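Local atomic coordinates of replication initiation and membrane attachment protein (Geobacillus stearothermophilus 10, PDB entry 5WTN), a protein that takes part in initiating DNA replication as a tetrameric primosomal protein and probably helps attach the replication machinery to the membrane. Residues Y34-G39 and R130-H135; Y46-G51 and H64-L69; Q218-R223 and P257-D262; F238-P243 and V281-V286. All coordinates share one frame; numbering follows the deposited sequence.

Contact 1 of 4, residues Y34-G39 and R130-H135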
loop_
_atom_site.group_PDB
_atom_site.type_symbol
_atom_site.label_atom_id
_atom_site.label_comp_id
_atom_site.label_asym_id
_atom_site.label_seq_id
_atom_site.Cartn_x
_atom_site.Cartn_y
_atom_site.Cartn_z
ATOM N N TYR A 34 -15.960 -4.581 9.075
ATOM C CA TYR A 34 -17.137 -4.577 8.248
ATOM C C TYR A 34 -17.615 -5.939 7.783
ATOM O O TYR A 34 -18.811 -6.157 7.697
ATOM C CB TYR A 34 -16.892 -3.701 7.045
ATOM C CG TYR A 34 -17.019 -2.244 7.357
ATOM C CD1 TYR A 34 -15.999 -1.564 7.976
ATOM C CD2 TYR A 34 -18.161 -1.538 7.000
ATOM C CE1 TYR A 34 -16.115 -0.214 8.243
ATOM C CE2 TYR A 34 -18.274 -0.192 7.256
ATOM C CZ TYR A 34 -17.249 0.462 7.882
ATOM O OH TYR A 34 -17.368 1.794 8.142
ATOM N N GLN A 35 -16.702 -6.847 7.461
ATOM C CA GLN A 35 -17.123 -8.117 6.865
ATOM C C GLN A 35 -18.031 -8.943 7.745
ATOM O O GLN A 35 -19.010 -9.456 7.256
ATOM C CB GLN A 35 -15.948 -8.961 6.395
ATOM C CG GLN A 35 -16.350 -10.040 5.393
ATOM C CD GLN A 35 -15.215 -11.014 5.113
ATOM O OE1 GLN A 35 -15.383 -12.020 4.413
ATOM N NE2 GLN A 35 -14.053 -10.714 5.640
ATOM N N PRO A 36 -17.714 -9.075 9.048
ATOM C CA PRO A 36 -18.682 -9.812 9.878
ATOM C C PRO A 36 -20.101 -9.224 9.844
ATOM O O PRO A 36 -21.074 -9.965 9.967
ATOM C CB PRO A 36 -18.093 -9.694 11.274
ATOM C CG PRO A 36 -16.628 -9.647 11.028
ATOM C CD PRO A 36 -16.463 -8.812 9.785
ATOM N N LEU A 37 -20.227 -7.915 9.668
ATOM C CA LEU A 37 -21.541 -7.324 9.607
ATOM C C LEU A 37 -22.227 -7.514 8.244
ATOM O O LEU A 37 -23.393 -7.898 8.197
ATOM C CB LEU A 37 -21.484 -5.852 10.017
ATOM C CG LEU A 37 -21.012 -5.565 11.460
ATOM C CD1 LEU A 37 -21.326 -4.127 11.871
ATOM C CD2 LEU A 37 -21.602 -6.541 12.455
ATOM N N ILE A 38 -21.530 -7.227 7.142
ATOM C CA ILE A 38 -22.179 -7.216 5.827
ATOM C C ILE A 38 -22.057 -8.512 5.013
ATOM O O ILE A 38 -22.787 -8.721 4.009
ATOM C CB ILE A 38 -21.665 -6.047 4.975
ATOM C CG1 ILE A 38 -20.202 -6.260 4.587
ATOM C CG2 ILE A 38 -21.828 -4.728 5.726
ATOM C CD1 ILE A 38 -19.681 -5.198 3.626
ATOM N N GLY A 39 -21.149 -9.377 5.459
ATOM C CA GLY A 39 -20.918 -10.660 4.832
ATOM C C GLY A 39 -19.860 -10.610 3.752
ATOM O O GLY A 39 -19.536 -9.541 3.230
ATOM N N ARG A 130 -21.585 -9.044 19.023
ATOM C CA ARG A 130 -22.545 -10.143 18.939
ATOM C C ARG A 130 -22.192 -11.119 17.845
ATOM O O ARG A 130 -22.303 -12.316 18.018
ATOM C CB ARG A 130 -23.967 -9.609 18.707
ATOM C CG ARG A 130 -24.976 -10.643 18.171
ATOM C CD ARG A 130 -25.226 -11.770 19.170
ATOM N NE ARG A 130 -25.888 -12.933 18.569
ATOM C CZ ARG A 130 -26.203 -14.035 19.246
ATOM N NH1 ARG A 130 -25.915 -14.115 20.539
ATOM N NH2 ARG A 130 -26.804 -15.051 18.638
ATOM N N GLN A 131 -21.799 -10.597 16.687
ATOM C CA GLN A 131 -21.594 -11.428 15.500
ATOM C C GLN A 131 -20.236 -12.125 15.459
ATOM O O GLN A 131 -20.042 -13.083 14.710
ATOM C CB GLN A 131 -21.791 -10.597 14.229
ATOM C CG GLN A 131 -21.198 -11.225 12.978
ATOM C CD GLN A 131 -22.108 -12.271 12.364
ATOM O OE1 GLN A 131 -21.645 -13.213 11.722
ATOM N NE2 GLN A 131 -23.412 -12.108 12.559
ATOM N N VAL A 132 -19.299 -11.637 16.262
ATOM C CA VAL A 132 -17.954 -12.168 16.288
ATOM C C VAL A 132 -17.569 -12.831 17.609
ATOM O O VAL A 132 -16.607 -13.606 17.678
ATOM C CB VAL A 132 -16.993 -11.013 15.940
ATOM C CG1 VAL A 132 -15.989 -10.741 17.051
ATOM C CG2 VAL A 132 -16.342 -11.251 14.585
ATOM N N GLY A 133 -18.359 -12.571 18.646
ATOM C CA GLY A 133 -18.045 -13.069 19.971
ATOM C C GLY A 133 -17.051 -12.240 20.770
ATOM O O GLY A 133 -16.170 -11.603 20.208
ATOM N N ARG A 134 -17.160 -12.309 22.094
ATOM C CA ARG A 134 -16.395 -11.446 23.002
ATOM C C ARG A 134 -14.872 -11.559 22.882
ATOM O O ARG A 134 -14.170 -10.553 22.840
ATOM C CB ARG A 134 -16.810 -11.700 24.451
ATOM C CG ARG A 134 -16.253 -10.689 25.454
ATOM C CD ARG A 134 -17.137 -9.439 25.556
ATOM N NE ARG A 134 -18.543 -9.764 25.845
ATOM C CZ ARG A 134 -19.493 -8.878 26.164
ATOM N NH1 ARG A 134 -19.209 -7.580 26.259
ATOM N NH2 ARG A 134 -20.737 -9.294 26.400
ATOM N N HIS A 135 -14.364 -12.782 22.843
ATOM C CA HIS A 135 -12.931 -13.000 22.694
ATOM C C HIS A 135 -12.370 -12.356 21.412
ATOM O O HIS A 135 -11.414 -11.573 21.457
ATOM C CB HIS A 135 -12.633 -14.500 22.707
ATOM C CG HIS A 135 -11.179 -14.829 22.824
ATOM N ND1 HIS A 135 -10.342 -14.205 23.729
ATOM C CD2 HIS A 135 -10.415 -15.732 22.164
ATOM C CE1 HIS A 135 -9.123 -14.703 23.611
ATOM N NE2 HIS A 135 -9.139 -15.629 22.669
#
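Pro36 and Gln131 bring their CA atoms to 6.5 Å where the last turns of helices 24-38 and 122-132 meet. Proline leaves a kink in the first helix, since the N atoms of Pro36 and Leu37 make no bond to the turn before. With CG swung opposite its own N (chi1 162°), Gln131 lays that carbon 3.3 Å from Pro36 O and against the pyrrolidine CB. Val132 CG2 crosses the same ring at a slant, 3.9 Å from Pro36 CG, while Leu37 CD2 approaches Gln131 CB more loosely. With an alanine in place of Gln131, the CG contact to the Pro36 carbonyl would probably be lost and a gap opened beside the proline ring. Ala68 and Gln71 of the second subunit touch Pro36 and Gln131 respectively, placing the contact at a subunit boundary. Each helix ends at a glycine of positive phi, Gly39 or Gly133, which is also the N-cap residue of the helix that follows, so the contact joins two helix-to-helix turns.

Contact 2 of 4, residues Y46-G51 and H64-L69; sequences YMTLWG and HRLMAL
Thr48 meets Leu66 and Leu69 from the middle of helix 40-55, and the residues before it serve other surfaces. Tyr46 sends its hydroxyl to the backbone O of Arg110, and Met47 places its CE at the edge of the rings of Tyr46 and Trp50, in the plane of each. Then comes Thr48, which divides its two branches. The methyl CG2, anti to the backbone N, passes alongside Leu66 CD2 at 3.7 Å, the two side chains running in opposite directions, and lies 4.3 Å from Leu69 CB. The hydroxyl OG1 sits beside the backbone N and opposite the carbonyl carbon (chi1 -59°), where it bonds to Ala44 O in its own helix and to Gln35 NE2 of the second subunit. Strand 61-62, helices 63-70 and 74-86 and the hairpin of strands 90-95 and 104-109 follow in an order consistent with a winged-helix fold, and this contact joins its helix 63-70 to helix 40-55. Next, Leu49 aims at the sheet, on Val16 and Leu109, with its end near the other helix. Trp50 meets Arg27 of the second subunit in a cation-pi contact.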
loop_
_atom_site.group_PDB
_atom_site.type_symbol
_atom_site.label_atom_id
_atom_site.label_comp_id
_atom_site.label_asym_id
_atom_site.label_seq_id
_atom_site.Cartn_x
_atom_site.Cartn_y
_atom_site.Cartn_z
ATOM N N TYR A 46 -17.208 -4.727 -3.100
ATOM C CA TYR A 46 -16.565 -3.481 -2.751
ATOM C C TYR A 46 -15.148 -3.498 -3.323
ATOM O O TYR A 46 -14.662 -2.499 -3.861
ATOM C CB TYR A 46 -16.556 -3.301 -1.232
ATOM C CG TYR A 46 -15.988 -1.978 -0.775
ATOM C CD1 TYR A 46 -16.795 -0.861 -0.670
ATOM C CD2 TYR A 46 -14.644 -1.843 -0.451
ATOM C CE1 TYR A 46 -16.290 0.363 -0.258
ATOM C CE2 TYR A 46 -14.117 -0.610 -0.039
ATOM C CZ TYR A 46 -14.949 0.488 0.065
ATOM O OH TYR A 46 -14.467 1.719 0.475
ATOM N N MET A 47 -14.498 -4.653 -3.221
ATOM C CA MET A 47 -13.173 -4.839 -3.798
ATOM C C MET A 47 -13.231 -4.637 -5.308
ATOM O O MET A 47 -12.426 -3.900 -5.876
ATOM C CB MET A 47 -12.635 -6.232 -3.471
ATOM C CG MET A 47 -12.379 -6.468 -1.991
ATOM S SD MET A 47 -11.071 -5.415 -1.335
ATOM C CE MET A 47 -12.009 -3.966 -0.859
ATOM N N THR A 48 -14.191 -5.294 -5.952
ATOM C CA THR A 48 -14.387 -5.140 -7.377
ATOM C C THR A 48 -14.661 -3.669 -7.764
ATOM O O THR A 48 -14.075 -3.155 -8.719
ATOM C CB THR A 48 -15.458 -6.133 -7.902
ATOM O OG1 THR A 48 -15.038 -7.475 -7.609
ATOM C CG2 THR A 48 -15.651 -5.990 -9.393
ATOM N N LEU A 49 -15.505 -2.972 -7.014
ATOM C CA LEU A 49 -15.741 -1.558 -7.307
ATOM C C LEU A 49 -14.476 -0.680 -7.219
ATOM O O LEU A 49 -14.222 0.168 -8.062
ATOM C CB LEU A 49 -16.833 -1.023 -6.401
ATOM C CG LEU A 49 -18.214 -1.497 -6.832
ATOM C CD1 LEU A 49 -19.309 -0.917 -5.951
ATOM C CD2 LEU A 49 -18.418 -1.112 -8.284
ATOM N N TRP A 50 -13.678 -0.926 -6.192
ATOM C CA TRP A 50 -12.387 -0.276 -5.978
ATOM C C TRP A 50 -11.433 -0.574 -7.130
ATOM O O TRP A 50 -10.780 0.335 -7.637
ATOM C CB TRP A 50 -11.835 -0.746 -4.627
ATOM C CG TRP A 50 -10.437 -0.303 -4.211
ATOM C CD1 TRP A 50 -9.602 0.566 -4.860
ATOM C CD2 TRP A 50 -9.729 -0.719 -3.019
ATOM N NE1 TRP A 50 -8.423 0.710 -4.149
ATOM C CE2 TRP A 50 -8.479 -0.071 -3.021
ATOM C CE3 TRP A 50 -10.042 -1.573 -1.953
ATOM C CZ2 TRP A 50 -7.533 -0.264 -1.997
ATOM C CZ3 TRP A 50 -9.110 -1.762 -0.936
ATOM C CH2 TRP A 50 -7.870 -1.111 -0.965
ATOM N N GLY A 51 -11.364 -1.837 -7.545
ATOM C CA GLY A 51 -10.581 -2.206 -8.706
ATOM C C GLY A 51 -11.111 -1.533 -9.957
ATOM O O GLY A 51 -10.337 -1.055 -10.795
ATOM N N HIS A 64 -23.111 -6.020 -17.274
ATOM C CA HIS A 64 -22.567 -7.261 -17.795
ATOM C C HIS A 64 -21.123 -7.394 -17.358
ATOM O O HIS A 64 -20.695 -8.455 -16.900
ATOM C CB HIS A 64 -22.639 -7.261 -19.315
ATOM C CG HIS A 64 -23.944 -7.747 -19.851
ATOM N ND1 HIS A 64 -24.657 -8.769 -19.258
ATOM C CD2 HIS A 64 -24.670 -7.356 -20.929
ATOM C CE1 HIS A 64 -25.765 -8.986 -19.942
ATOM N NE2 HIS A 64 -25.794 -8.143 -20.961
ATOM N N ARG A 65 -20.380 -6.299 -17.481
ATOM C CA ARG A 65 -18.975 -6.287 -17.092
ATOM C C ARG A 65 -18.742 -6.716 -15.630
ATOM O O ARG A 65 -17.919 -7.577 -15.365
ATOM C CB ARG A 65 -18.391 -4.908 -17.345
ATOM C CG ARG A 65 -16.935 -4.764 -16.988
ATOM C CD ARG A 65 -16.523 -3.366 -17.291
ATOM N NE ARG A 65 -15.178 -3.031 -16.864
ATOM C CZ ARG A 65 -14.362 -2.270 -17.582
ATOM N NH1 ARG A 65 -14.773 -1.815 -18.762
ATOM N NH2 ARG A 65 -13.144 -1.975 -17.132
ATOM N N LEU A 66 -19.517 -6.154 -14.710
ATOM C CA LEU A 66 -19.442 -6.550 -13.307
ATOM C C LEU A 66 -19.758 -8.035 -13.111
ATOM O O LEU A 66 -19.141 -8.704 -12.283
ATOM C CB LEU A 66 -20.388 -5.697 -12.459
ATOM C CG LEU A 66 -19.850 -4.338 -12.003
ATOM C CD1 LEU A 66 -20.881 -3.611 -11.153
ATOM C CD2 LEU A 66 -18.543 -4.504 -11.244
ATOM N N MET A 67 -20.722 -8.543 -13.876
ATOM C CA MET A 67 -21.142 -9.933 -13.771
ATOM C C MET A 67 -19.999 -10.831 -14.215
ATOM O O MET A 67 -19.738 -11.883 -13.604
ATOM C CB MET A 67 -22.403 -10.187 -14.595
ATOM C CG MET A 67 -23.649 -9.435 -14.116
ATOM S SD MET A 67 -25.131 -9.741 -15.093
ATOM C CE MET A 67 -25.239 -11.477 -14.827
ATOM N N ALA A 68 -19.297 -10.370 -15.251
ATOM C CA ALA A 68 -18.168 -11.094 -15.808
ATOM C C ALA A 68 -16.964 -11.054 -14.870
ATOM O O ALA A 68 -16.333 -12.079 -14.632
ATOM C CB ALA A 68 -17.799 -10.533 -17.139
ATOM N N LEU A 69 -16.644 -9.875 -14.342
ATOM C CA LEU A 69 -15.543 -9.754 -13.395
ATOM C C LEU A 69 -15.720 -10.646 -12.153
ATOM O O LEU A 69 -14.799 -11.359 -11.753
ATOM C CB LEU A 69 -15.327 -8.293 -13.014
ATOM C CG LEU A 69 -14.655 -7.491 -14.126
ATOM C CD1 LEU A 69 -14.614 -5.992 -13.826
ATOM C CD2 LEU A 69 -13.266 -8.045 -14.336
#

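Contact 3 of 4, residues Q218-R223 and P257-D262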
loop_
_atom_site.group_PDB
_atom_site.type_symbol
_atom_site.label_atom_id
_atom_site.label_comp_id
_atom_site.label_asym_id
_atom_site.label_seq_id
_atom_site.Cartn_x
_atom_site.Cartn_y
_atom_site.Cartn_z
ATOM N N GLN A 218 -13.893 51.083 16.974
ATOM C CA GLN A 218 -14.781 51.079 15.814
ATOM C C GLN A 218 -16.067 50.321 16.065
ATOM O O GLN A 218 -16.812 50.045 15.119
ATOM C CB GLN A 218 -14.087 50.522 14.570
ATOM C CG GLN A 218 -12.782 51.229 14.207
ATOM C CD GLN A 218 -12.956 52.714 13.952
ATOM O OE1 GLN A 218 -14.065 53.196 13.681
ATOM N NE2 GLN A 218 -11.852 53.452 14.032
ATOM N N LEU A 219 -16.287 49.944 17.324
ATOM C CA LEU A 219 -17.516 49.276 17.755
ATOM C C LEU A 219 -17.670 47.873 17.198
ATOM O O LEU A 219 -18.792 47.392 17.020
ATOM C CB LEU A 219 -18.768 50.100 17.406
ATOM C CG LEU A 219 -18.902 51.498 18.017
ATOM C CD1 LEU A 219 -18.375 51.525 19.456
ATOM C CD2 LEU A 219 -18.236 52.577 17.153
ATOM N N VAL A 220 -16.547 47.197 16.977
ATOM C CA VAL A 220 -16.562 45.798 16.561
ATOM C C VAL A 220 -16.371 44.876 17.765
ATOM O O VAL A 220 -15.281 44.800 18.332
ATOM C CB VAL A 220 -15.466 45.505 15.520
ATOM C CG1 VAL A 220 -15.490 44.037 15.125
ATOM C CG2 VAL A 220 -15.641 46.397 14.300
ATOM N N PRO A 221 -17.436 44.178 18.144
ATOM C CA PRO A 221 -17.398 43.271 19.297
ATOM C C PRO A 221 -16.279 42.238 19.189
ATOM O O PRO A 221 -16.147 41.573 18.163
ATOM C CB PRO A 221 -18.759 42.578 19.238
ATOM C CG PRO A 221 -19.128 42.609 17.795
ATOM C CD PRO A 221 -18.583 43.903 17.261
ATOM N N ARG A 222 -15.487 42.112 20.250
ATOM C CA ARG A 222 -14.398 41.134 20.295
ATOM C C ARG A 222 -14.892 39.729 19.903
ATOM O O ARG A 222 -14.158 38.942 19.298
ATOM C CB ARG A 222 -13.761 41.142 21.692
ATOM C CG ARG A 222 -12.850 39.964 22.006
ATOM C CD ARG A 222 -11.434 40.195 21.501
ATOM N NE ARG A 222 -10.522 39.085 21.804
ATOM C CZ ARG A 222 -10.530 37.897 21.189
ATOM N NH1 ARG A 222 -11.414 37.631 20.229
ATOM N NH2 ARG A 222 -9.648 36.962 21.534
ATOM N N ARG A 223 -16.159 39.458 20.208
ATOM C CA ARG A 223 -16.821 38.213 19.846
ATOM C C ARG A 223 -16.766 37.942 18.344
ATOM O O ARG A 223 -16.891 36.795 17.918
ATOM C CB ARG A 223 -18.289 38.262 20.284
ATOM C CG ARG A 223 -18.527 38.823 21.694
ATOM C CD ARG A 223 -19.974 39.307 21.862
ATOM N NE ARG A 223 -20.921 38.511 21.075
ATOM C CZ ARG A 223 -21.524 37.400 21.502
ATOM N NH1 ARG A 223 -21.289 36.936 22.727
ATOM N NH2 ARG A 223 -22.366 36.747 20.702
ATOM N N PRO A 257 -22.829 43.127 8.227
ATOM C CA PRO A 257 -23.595 43.966 9.163
ATOM C C PRO A 257 -23.921 43.147 10.405
ATOM O O PRO A 257 -24.263 43.693 11.458
ATOM C CB PRO A 257 -24.886 44.273 8.396
ATOM C CG PRO A 257 -24.623 43.838 6.955
ATOM C CD PRO A 257 -23.623 42.735 7.048
ATOM N N ALA A 258 -23.814 41.829 10.263
ATOM C CA ALA A 258 -24.032 40.913 11.370
ATOM C C ALA A 258 -22.758 40.756 12.204
ATOM O O ALA A 258 -22.738 40.002 13.176
ATOM C CB ALA A 258 -24.478 39.558 10.843
ATOM N N TYR A 259 -21.698 41.450 11.801
ATOM C CA TYR A 259 -20.399 41.326 12.452
ATOM C C TYR A 259 -19.639 40.033 12.121
ATOM O O TYR A 259 -18.573 39.768 12.675
ATOM C CB TYR A 259 -20.472 41.658 13.944
ATOM C CG TYR A 259 -20.665 43.141 14.166
ATOM C CD1 TYR A 259 -21.880 43.658 14.587
ATOM C CD2 TYR A 259 -19.628 44.035 13.914
ATOM C CE1 TYR A 259 -22.049 45.038 14.776
ATOM C CE2 TYR A 259 -19.787 45.402 14.097
ATOM C CZ TYR A 259 -20.996 45.899 14.523
ATOM O OH TYR A 259 -21.133 47.261 14.697
ATOM N N HIS A 260 -20.219 39.208 11.253
ATOM C CA HIS A 260 -19.532 38.027 10.738
ATOM C C HIS A 260 -18.364 38.393 9.824
ATOM O O HIS A 260 -18.478 39.272 8.978
ATOM C CB HIS A 260 -20.514 37.156 9.970
ATOM C CG HIS A 260 -19.903 35.927 9.379
ATOM N ND1 HIS A 260 -19.658 35.795 8.027
ATOM C CD2 HIS A 260 -19.508 34.762 9.949
ATOM C CE1 HIS A 260 -19.134 34.604 7.789
ATOM N NE2 HIS A 260 -19.033 33.958 8.939
ATOM N N ILE A 261 -17.243 37.705 9.977
ATOM C CA ILE A 261 -16.109 37.895 9.079
ATOM C C ILE A 261 -15.917 36.687 8.172
ATOM O O ILE A 261 -15.741 35.564 8.645
ATOM C CB ILE A 261 -14.820 38.135 9.875
ATOM C CG1 ILE A 261 -14.994 39.353 10.773
ATOM C CG2 ILE A 261 -13.636 38.332 8.945
ATOM C CD1 ILE A 261 -13.855 39.557 11.721
ATOM N N ASP A 262 -15.947 36.908 6.866
ATOM C CA ASP A 262 -15.758 35.797 5.948
ATOM C C ASP A 262 -14.276 35.644 5.672
ATOM O O ASP A 262 -13.637 36.540 5.112
ATOM C CB ASP A 262 -16.514 36.016 4.644
ATOM C CG ASP A 262 -16.275 34.902 3.648
ATOM O OD1 ASP A 262 -16.078 33.744 4.093
ATOM O OD2 ASP A 262 -16.280 35.184 2.426
HETATM O O HOH W 1 -19.349 49.515 14.017
#
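A CH-pi contact between Pro221 and Tyr259 joins two loops at one end of the C-terminal helical region, the first following helix 208-217 and the second preceding helix 263-278. Pro221 CD stands over one face of the phenol ring, 3.7 Å from its centroid and 20° off the ring normal, displaced toward CD2. CG of the same proline comes to 4.0 Å from Tyr259 CG, and the two side chains cross at about a right angle. Tyr259 carries nearly all of its side of the contact: from a backbone with positive phi, a chi1 of -72° sets CG beside the backbone N and sends the ring across to the other loop. There Val220 CG2 adds an apolar contact at 4.3 Å from Tyr259 CE2. The polar end is bridged by a water, which donates to Gln218 O at 2.8 Å and bonds Tyr259 OH at 3.0 Å. A serine in place of Pro221 would probably strip the ring face of its CH partner and leave the tyrosine freer to turn about chi2. Leu219, also of positive phi, is the C-prime residue of the Schellman motif that ends helix 208-217. Both loops pack on helix 244-254, Val220 on Leu252 and Ile261 on Val251, while Asp262 stands at the N-cap position just before helix 263-278, its carboxylate making weak bonds to the N atoms of Asp264 and Ala265.

Contact 4 of 4, residues F238-P243 and V281-V286; sequences FLYGIP and VEPRLV
Pro283 sets its ring against Leu239 and Tyr240, consecutive residues at the end of helix 227-240, and the conformations of the two explain how one proline can meet both. Leu239 extends CG opposite its backbone N (chi1 173°) and then bends at chi2, bringing CD1 to 3.8 Å from Pro283 CB. Its other methyl, CD2, lies over one face of the Tyr240 ring, toward the rim, so that the two helix side chains are packed on each other as well as on the strand. Tyr240 takes the other first-torsion choice: with chi1 at -66° its CG sits beside the backbone N, and the ring presents CE1 to Pro283 CG at 3.5 Å. Proline and tyrosine cross at a slant. The pyrrolidine also rests on a backbone carbonyl, with Pro283 CB 3.5 Å from Leu239 O. Tyr274 of helix 263-278 touches Pro283 and meets the Tyr240 ring with planes at about 45°. Pro283 turns its CB toward the helix and Arg284 turns its CB away, while the Arg284 backbone pairs with Val168 of strand 165-169. Phe127 and Val126 of the third subunit pack on Leu239 and Pro283. With no hydrogen bond between the segments, the join between helix and strand rests on the fit of apolar surfaces, buried in part by another subunit.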
loop_
_atom_site.group_PDB
_atom_site.type_symbol
_atom_site.label_atom_id
_atom_site.label_comp_id
_atom_site.label_asym_id
_atom_site.label_seq_id
_atom_site.Cartn_x
_atom_site.Cartn_y
_atom_site.Cartn_z
ATOM N N PHE A 238 1.424 36.500 9.266
ATOM C CA PHE A 238 2.742 35.901 9.241
ATOM C C PHE A 238 3.205 35.726 7.806
ATOM O O PHE A 238 4.348 36.025 7.468
ATOM C CB PHE A 238 2.723 34.559 9.965
ATOM C CG PHE A 238 3.989 33.767 9.802
ATOM C CD1 PHE A 238 5.008 33.858 10.740
ATOM C CD2 PHE A 238 4.163 32.921 8.707
ATOM C CE1 PHE A 238 6.181 33.122 10.578
ATOM C CE2 PHE A 238 5.327 32.192 8.537
ATOM C CZ PHE A 238 6.336 32.288 9.471
ATOM N N LEU A 239 2.311 35.210 6.972
ATOM C CA LEU A 239 2.629 34.940 5.578
ATOM C C LEU A 239 2.941 36.227 4.818
ATOM O O LEU A 239 3.890 36.268 4.039
ATOM C CB LEU A 239 1.466 34.206 4.909
ATOM C CG LEU A 239 1.572 33.997 3.396
ATOM C CD1 LEU A 239 2.647 32.994 3.102
ATOM C CD2 LEU A 239 0.258 33.545 2.786
ATOM N N TYR A 240 2.113 37.252 5.022
ATOM C CA TYR A 240 2.222 38.517 4.296
ATOM C C TYR A 240 2.883 39.722 5.003
ATOM O O TYR A 240 3.065 40.780 4.388
ATOM C CB TYR A 240 0.830 38.901 3.819
ATOM C CG TYR A 240 0.277 37.939 2.798
ATOM C CD1 TYR A 240 0.997 37.619 1.665
ATOM C CD2 TYR A 240 -0.960 37.347 2.970
ATOM C CE1 TYR A 240 0.498 36.756 0.712
ATOM C CE2 TYR A 240 -1.473 36.470 2.025
ATOM C CZ TYR A 240 -0.736 36.178 0.891
ATOM O OH TYR A 240 -1.220 35.299 -0.068
ATOM N N GLY A 241 3.235 39.574 6.278
ATOM C CA GLY A 241 3.852 40.659 7.020
ATOM C C GLY A 241 2.933 41.843 7.289
ATOM O O GLY A 241 3.387 42.981 7.471
ATOM N N ILE A 242 1.634 41.581 7.333
ATOM C CA ILE A 242 0.645 42.635 7.547
ATOM C C ILE A 242 0.643 43.133 8.997
ATOM O O ILE A 242 0.419 42.362 9.926
ATOM C CB ILE A 242 -0.784 42.130 7.191
ATOM C CG1 ILE A 242 -0.826 41.576 5.768
ATOM C CG2 ILE A 242 -1.818 43.228 7.356
ATOM C CD1 ILE A 242 -2.153 41.029 5.400
ATOM N N PRO A 243 0.879 44.439 9.196
ATOM C CA PRO A 243 0.781 45.091 10.515
ATOM C C PRO A 243 -0.665 45.148 11.032
ATOM O O PRO A 243 -1.594 44.945 10.249
ATOM C CB PRO A 243 1.321 46.496 10.250
ATOM C CG PRO A 243 1.142 46.703 8.789
ATOM C CD PRO A 243 1.333 45.367 8.148
ATOM N N VAL A 281 5.195 39.810 -6.055
ATOM C CA VAL A 281 6.334 38.881 -6.082
ATOM C C VAL A 281 6.179 37.523 -5.333
ATOM O O VAL A 281 6.959 36.590 -5.586
ATOM C CB VAL A 281 7.636 39.592 -5.619
ATOM C CG1 VAL A 281 7.873 40.851 -6.454
ATOM C CG2 VAL A 281 7.573 39.934 -4.127
ATOM N N GLU A 282 5.162 37.423 -4.466
ATOM C CA GLU A 282 4.850 36.249 -3.607
ATOM C C GLU A 282 5.820 36.022 -2.445
ATOM O O GLU A 282 7.021 36.237 -2.593
ATOM C CB GLU A 282 4.806 34.944 -4.413
ATOM C CG GLU A 282 3.700 34.806 -5.431
ATOM C CD GLU A 282 3.630 33.388 -5.995
ATOM O OE1 GLU A 282 2.754 32.606 -5.533
ATOM O OE2 GLU A 282 4.468 33.050 -6.875
ATOM N N PRO A 283 5.307 35.494 -1.313
ATOM C CA PRO A 283 6.138 35.228 -0.128
ATOM C C PRO A 283 6.977 33.978 -0.300
ATOM O O PRO A 283 6.527 33.034 -0.957
ATOM C CB PRO A 283 5.113 35.001 0.985
ATOM C CG PRO A 283 3.818 35.559 0.461
ATOM C CD PRO A 283 3.869 35.352 -1.017
ATOM N N ARG A 284 8.165 33.965 0.296
ATOM C CA ARG A 284 9.059 32.811 0.213
ATOM C C ARG A 284 9.334 32.225 1.607
ATOM O O ARG A 284 9.515 32.963 2.585
ATOM C CB ARG A 284 10.361 33.209 -0.499
ATOM C CG ARG A 284 11.415 32.107 -0.597
ATOM C CD ARG A 284 12.442 32.422 -1.691
ATOM N NE ARG A 284 13.629 31.565 -1.614
ATOM C CZ ARG A 284 14.771 31.917 -1.026
ATOM N NH1 ARG A 284 14.889 33.116 -0.457
ATOM N NH2 ARG A 284 15.794 31.075 -1.009
ATOM N N LEU A 285 9.340 30.900 1.703
ATOM C CA LEU A 285 9.594 30.243 2.972
ATOM C C LEU A 285 11.100 29.990 3.130
ATOM O O LEU A 285 11.757 29.468 2.216
ATOM C CB LEU A 285 8.811 28.936 3.056
ATOM C CG LEU A 285 8.823 28.149 4.370
ATOM C CD1 LEU A 285 8.065 28.833 5.518
ATOM C CD2 LEU A 285 8.276 26.764 4.123
ATOM N N VAL A 286 11.640 30.384 4.286
ATOM C CA VAL A 286 13.066 30.238 4.580
ATOM C C VAL A 286 13.280 29.815 6.041
ATOM O O VAL A 286 12.367 29.972 6.873
ATOM C CB VAL A 286 13.820 31.550 4.303
ATOM C CG1 VAL A 286 13.927 31.811 2.802
ATOM C CG2 VAL A 286 13.119 32.707 4.994
#

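Contacts 1 and 2 lie in the N-terminal part of the chain, contacts 3 and 4 in the C-terminal part, 50 to 54 Å away between centres. Contact 2 is nested within the chain loop closed by contact 1, their centres 25 Å apart, on successive helices 24-38 and 40-55. Contacts 3 and 4 interlace along the sequence, centres 26 Å apart: contact 3 lies in the loops preceding helices 227-240 and 263-278, contact 4 where the first ends and at the strand after the second. Contact 1 packs on Pro283 and Leu285 of the third subunit and contact 4 on Val126 and Phe127 of the third subunit, consistent with N- and C-terminal parts of different chains meeting in the tetramer.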